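Local coordinates for putative glucoamylase (Bacteroides uniformis, PDB 4GL3), which is a putative glucoamylase, probably a glycoside hydrolase that releases glucose from alpha-glucans, though its own activity and substrate are not established, at residues 292-296 against 366-370; 321-326 against 361-367. One frame throughout, in Å; residues are numbered along the deposited sequence.

Interaction 1. Residues 292-296 against 366-370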
loop_
_atom_site.group_PDB
_atom_site.type_symbol
_atom_site.label_atom_id
_atom_site.label_comp_id
_atom_site.label_asym_id
_atom_site.label_seq_id
_atom_site.Cartn_x
_atom_site.Cartn_y
_atom_site.Cartn_z
ATOM N N GLY A 292 7.694 24.660 14.164
ATOM C CA GLY A 292 9.092 25.076 14.137
ATOM C C GLY A 292 10.104 23.945 14.261
ATOM O O GLY A 292 11.142 24.126 14.856
ATOM N N TYR A 293 9.817 22.763 13.724
ATOM C CA TYR A 293 10.788 21.679 13.789
ATOM C C TYR A 293 12.016 21.974 12.936
ATOM O O TYR A 293 11.936 22.749 11.986
ATOM C CB TYR A 293 10.150 20.390 13.359
ATOM C CG TYR A 293 9.177 19.856 14.383
ATOM C CD1 TYR A 293 9.608 19.502 15.658
ATOM C CD2 TYR A 293 7.837 19.719 14.088
ATOM C CE1 TYR A 293 8.727 19.011 16.604
ATOM C CE2 TYR A 293 6.954 19.211 15.023
ATOM C CZ TYR A 293 7.409 18.872 16.283
ATOM O OH TYR A 293 6.553 18.343 17.205
ATOM N N LYS A 294 13.155 21.373 13.286
ATOM C CA LYS A 294 14.385 21.557 12.512
ATOM C C LYS A 294 14.325 20.871 11.131
ATOM O O LYS A 294 13.926 19.705 11.019
ATOM C CB LYS A 294 15.583 21.039 13.308
ATOM C CG LYS A 294 16.924 21.225 12.624
ATOM C CD LYS A 294 18.053 21.132 13.634
ATOM C CE LYS A 294 19.375 20.817 12.948
ATOM N NZ LYS A 294 20.524 21.301 13.761
ATOM N N GLY A 295 14.687 21.617 10.086
ATOM C CA GLY A 295 14.832 21.070 8.722
ATOM C C GLY A 295 13.591 20.877 7.858
ATOM O O GLY A 295 13.712 20.551 6.708
ATOM N N TYR A 296 12.395 21.068 8.395
ATOM C CA TYR A 296 11.166 20.927 7.606
ATOM C C TYR A 296 11.185 21.949 6.474
ATOM O O TYR A 296 11.484 23.121 6.706
ATOM C CB TYR A 296 9.930 21.210 8.466
ATOM C CG TYR A 296 9.386 20.067 9.287
ATOM C CD1 TYR A 296 10.201 19.074 9.801
ATOM C CD2 TYR A 296 8.055 20.044 9.619
ATOM C CE1 TYR A 296 9.655 18.025 10.569
ATOM C CE2 TYR A 296 7.505 19.026 10.396
ATOM C CZ TYR A 296 8.308 18.019 10.873
ATOM O OH TYR A 296 7.733 17.035 11.649
ATOM N N ASN A 366 14.048 12.270 12.691
ATOM C CA ASN A 366 13.665 13.488 13.408
ATOM C C ASN A 366 14.907 14.336 13.603
ATOM O O ASN A 366 15.708 14.077 14.512
ATOM C CB ASN A 366 13.040 13.138 14.757
ATOM C CG ASN A 366 12.573 14.364 15.540
ATOM O OD1 ASN A 366 13.179 15.449 15.478
ATOM N ND2 ASN A 366 11.480 14.197 16.286
ATOM N N LEU A 367 15.106 15.338 12.750
ATOM C CA LEU A 367 16.314 16.166 12.844
ATOM C C LEU A 367 16.350 17.008 14.129
ATOM O O LEU A 367 17.436 17.311 14.625
ATOM C CB LEU A 367 16.467 17.056 11.602
ATOM C CG LEU A 367 16.728 16.335 10.280
ATOM C CD1 LEU A 367 17.011 17.349 9.179
ATOM C CD2 LEU A 367 17.874 15.342 10.415
ATOM N N THR A 368 15.181 17.369 14.679
ATOM C CA THR A 368 15.129 18.142 15.929
ATOM C C THR A 368 15.711 17.321 17.075
ATOM O O THR A 368 16.431 17.872 17.879
ATOM C CB THR A 368 13.693 18.607 16.328
ATOM O OG1 THR A 368 13.041 19.221 15.204
ATOM C CG2 THR A 368 13.742 19.617 17.503
ATOM N N GLU A 369 15.386 16.028 17.172
ATOM C CA GLU A 369 15.923 15.178 18.259
ATOM C C GLU A 369 17.175 14.403 17.826
ATOM O O GLU A 369 17.652 13.545 18.556
ATOM C CB GLU A 369 14.886 14.171 18.756
ATOM C CG GLU A 369 13.511 14.737 19.077
ATOM C CD GLU A 369 13.520 15.767 20.185
ATOM O OE1 GLU A 369 14.401 15.697 21.061
ATOM O OE2 GLU A 369 12.631 16.646 20.185
ATOM N N ASN A 370 17.675 14.692 16.628
ATOM C CA ASN A 370 18.821 14.009 16.032
ATOM C C ASN A 370 18.666 12.488 15.981
ATOM O O ASN A 370 19.586 11.760 16.289
ATOM C CB ASN A 370 20.117 14.435 16.756
ATOM C CG ASN A 370 21.372 14.025 16.005
ATOM O OD1 ASN A 370 21.387 13.910 14.776
ATOM N ND2 ASN A 370 22.430 13.780 16.744
#

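Interaction 2. Residues 321-326 against 361-367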
loop_
_atom_site.group_PDB
_atom_site.type_symbol
_atom_site.label_atom_id
_atom_site.label_comp_id
_atom_site.label_asym_id
_atom_site.label_seq_id
_atom_site.Cartn_x
_atom_site.Cartn_y
_atom_site.Cartn_z
ATOM N N ARG A 321 4.853 15.268 15.071
ATOM C CA ARG A 321 5.706 14.999 16.231
ATOM C C ARG A 321 7.183 15.225 15.929
ATOM O O ARG A 321 8.050 14.800 16.696
ATOM C CB ARG A 321 5.509 13.549 16.681
ATOM C CG ARG A 321 4.058 13.085 16.668
ATOM C CD ARG A 321 3.783 11.956 17.635
ATOM N NE ARG A 321 2.371 11.948 17.988
ATOM C CZ ARG A 321 1.828 11.172 18.915
ATOM N NH1 ARG A 321 2.578 10.337 19.608
ATOM N NH2 ARG A 321 0.528 11.215 19.122
ATOM N N GLY A 322 7.471 15.863 14.790
ATOM C CA GLY A 322 8.862 16.189 14.374
ATOM C C GLY A 322 9.531 15.133 13.494
ATOM O O GLY A 322 10.713 15.259 13.186
ATOM N N VAL A 323 8.765 14.109 13.102
ATOM C CA VAL A 323 9.235 12.927 12.377
ATOM C C VAL A 323 8.845 13.081 10.894
ATOM O O VAL A 323 7.675 13.249 10.562
ATOM C CB VAL A 323 8.616 11.627 12.970
ATOM C CG1 VAL A 323 9.022 10.374 12.171
ATOM C CG2 VAL A 323 8.975 11.493 14.466
ATOM N N ILE A 324 9.854 13.101 10.029
ATOM C CA ILE A 324 9.681 13.023 8.574
ATOM C C ILE A 324 9.927 11.561 8.163
ATOM O O ILE A 324 10.842 10.886 8.664
ATOM C CB ILE A 324 10.642 14.018 7.846
ATOM C CG1 ILE A 324 10.280 15.471 8.193
ATOM C CG2 ILE A 324 10.633 13.803 6.312
ATOM C CD1 ILE A 324 9.028 16.073 7.564
ATOM N N THR A 325 9.077 11.054 7.284
ATOM C CA THR A 325 9.068 9.675 6.941
ATOM C C THR A 325 9.223 9.557 5.388
ATOM O O THR A 325 8.311 9.957 4.630
ATOM C CB THR A 325 7.722 9.045 7.358
ATOM O OG1 THR A 325 7.513 9.162 8.777
ATOM C CG2 THR A 325 7.655 7.626 6.889
ATOM N N PRO A 326 10.376 9.017 4.911
ATOM C CA PRO A 326 10.671 9.044 3.478
ATOM C C PRO A 326 9.615 8.456 2.560
ATOM O O PRO A 326 9.440 8.985 1.460
ATOM C CB PRO A 326 11.982 8.251 3.382
ATOM C CG PRO A 326 12.697 8.648 4.638
ATOM C CD PRO A 326 11.583 8.642 5.681
ATOM N N PHE A 361 16.315 3.577 2.177
ATOM C CA PHE A 361 16.065 4.582 3.182
ATOM C C PHE A 361 15.437 3.911 4.389
ATOM O O PHE A 361 14.437 3.185 4.278
ATOM C CB PHE A 361 15.124 5.693 2.688
ATOM C CG PHE A 361 15.675 6.488 1.539
ATOM C CD1 PHE A 361 16.765 7.323 1.711
ATOM C CD2 PHE A 361 15.115 6.374 0.279
ATOM C CE1 PHE A 361 17.286 8.033 0.644
ATOM C CE2 PHE A 361 15.626 7.094 -0.804
ATOM C CZ PHE A 361 16.702 7.929 -0.611
ATOM N N LYS A 362 15.993 4.240 5.546
ATOM C CA LYS A 362 15.434 3.789 6.792
ATOM C C LYS A 362 14.079 4.496 7.028
ATOM O O LYS A 362 13.681 5.447 6.307
ATOM C CB LYS A 362 16.425 4.041 7.925
ATOM C CG LYS A 362 17.641 3.129 7.879
ATOM C CD LYS A 362 18.796 3.823 8.615
ATOM C CE LYS A 362 20.114 3.126 8.432
ATOM N NZ LYS A 362 21.085 3.838 9.281
ATOM N N ASP A 363 13.336 3.997 7.999
ATOM C CA ASP A 363 11.908 4.267 8.045
ATOM C C ASP A 363 11.502 5.716 8.237
ATOM O O ASP A 363 10.470 6.131 7.706
ATOM C CB ASP A 363 11.265 3.471 9.152
ATOM C CG ASP A 363 9.767 3.376 8.982
ATOM O OD1 ASP A 363 9.302 3.005 7.860
ATOM O OD2 ASP A 363 9.061 3.616 9.983
ATOM N N ALA A 364 12.276 6.447 9.030
ATOM C CA ALA A 364 11.910 7.786 9.469
ATOM C C ALA A 364 13.086 8.433 10.176
ATOM O O ALA A 364 14.064 7.762 10.574
ATOM C CB ALA A 364 10.678 7.756 10.402
ATOM N N PHE A 365 12.973 9.735 10.352
ATOM C CA PHE A 365 13.972 10.513 11.072
ATOM C C PHE A 365 13.355 11.760 11.685
ATOM O O PHE A 365 12.283 12.233 11.270
ATOM C CB PHE A 365 15.196 10.909 10.187
ATOM C CG PHE A 365 14.844 11.817 9.029
ATOM C CD1 PHE A 365 14.360 11.292 7.826
ATOM C CD2 PHE A 365 14.977 13.200 9.144
ATOM C CE1 PHE A 365 14.038 12.133 6.769
ATOM C CE2 PHE A 365 14.622 14.026 8.105
ATOM C CZ PHE A 365 14.140 13.501 6.920
ATOM N N ASN A 366 14.048 12.270 12.691
ATOM C CA ASN A 366 13.665 13.488 13.408
ATOM C C ASN A 366 14.907 14.336 13.603
ATOM O O ASN A 366 15.708 14.077 14.512
ATOM C CB ASN A 366 13.040 13.138 14.757
ATOM C CG ASN A 366 12.573 14.364 15.540
ATOM O OD1 ASN A 366 13.179 15.449 15.478
ATOM N ND2 ASN A 366 11.480 14.197 16.286
ATOM N N LEU A 367 15.106 15.338 12.750
ATOM C CA LEU A 367 16.314 16.166 12.844
ATOM C C LEU A 367 16.350 17.008 14.129
ATOM O O LEU A 367 17.436 17.311 14.625
ATOM C CB LEU A 367 16.467 17.056 11.602
ATOM C CG LEU A 367 16.728 16.335 10.280
ATOM C CD1 LEU A 367 17.011 17.349 9.179
ATOM C CD2 LEU A 367 17.874 15.342 10.415
HETATM O O HOH W 1 10.276 15.969 18.173
HETATM O O HOH W 2 12.833 15.685 10.998
#

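Interaction 1. Residues 292-296 against 366-370
The backbone N of Lys294 donates a hydrogen bond to OG1 of Thr368 at 2.9 Å, joining the two loops. The bond is fairly straight, with an N-H...O angle of 161°. OG1 lies anti to the carbonyl carbon of Thr368 (chi1 -49°), and this turn holds it out to the Lys294 amide. The same oxygen sits at the edge of the Tyr293 ring, near the ring plane, 3.5 Å from CD1. The two side chains cross at about a right angle.

Residues 367-370 form the turn between strands 365-366 and 371-372, which pair antiparallel as a small beta hairpin. An Asx motif shapes this turn. Asn366 OD1 accepts from the backbone N of Glu369, three residues on, at 2.8 Å. The donor stands above the carbonyl plane, 58° out of it. Asn366 ND2 is hydrogen-bonded to Asp309 OD1.

The remaining contacts are van der Waals packing. Leu367 presents CB to the carbonyl O of Lys294 at 3.7 Å. Its CD1 comes within 4.3 Å of Gly295 CA. A side chain at Gly295 would run into that methyl, and the positive phi there also favours glycine. Lys294 starts toward the hairpin turn, and its CB lies 3.7 Å from Thr368 OG1. The extended chain then leads away, CD passing 4.0 Å from the Leu367 O.

On the loop side, Tyr293 CB packs over one face of the Tyr296 ring, offset toward the rim. Both phenol hydroxyls are hydrogen-bonded to Asp320: that of Tyr293 to its backbone O, that of Tyr296 to its carboxylate.

Interaction 2. Residues 321-326 against 361-367
Ile324 lies against the Phe365 ring, the two side chains side by side and pointing the same way. Ile324 CB sits over a ring face, 4.1 Å from the centroid, in a CH-pi contact. Its CG2 reaches CZ of Phe365 at 3.6 Å. The ring gets there because CG of Phe365 stands between its backbone N and carbonyl carbon (chi1 63°). In the backbone, Ile324 and Phe365 form a single antiparallel bridge, a hydrogen-bonded pair: Ile324 N to Phe365 O at 2.9 Å, Phe365 N to Ile324 O at 3.0 Å.

The Pro326 ring fits a hollow lined by Phe361 CB, the carbonyl oxygens of Lys362 and Asp363, and the edge of the Phe365 ring. Its CD rests 3.4 Å from Asp363 O. Val323 CG1 fits against Ala364 CB at 3.6 Å. An alanine in place of Phe365 would probably open a gap beside Ile324 and Pro326, leaving the isoleucine without its CH-pi partner.

At the other end two waters fill in. One accepts from Asn366 ND2 and lies near Arg321 O; the other donates to Gly322 O and accepts from Leu367 N.

Helix 337-349 packs on Pro326 and Phe361 through Phe347. Strand 305-306 lies against Val323 and Ala364, and strand 371-372 against Ala364.

In the fold
From the N terminus, helix 271-288 leads into the loop holding 292-296, and strands 305-306 and 313-314 follow. The chain then passes through 321-326, helices 326-331, 337-349 and 352-355, and reaches 361-367. Interaction 2 closes this inner loop. Interaction 1 closes the longer one, from 292-296 to the turn at 366-370. Interaction 2 is therefore nested within interaction 1, and the two share Asn366 and Leu367. They also touch directly, as Tyr293 and Tyr296 pack on Gly322. Interaction 1 is a surface contact and interaction 2 a buried one. Together they tie the loop after helix 271-288 and the approach to helix 326-331 to the same hairpin.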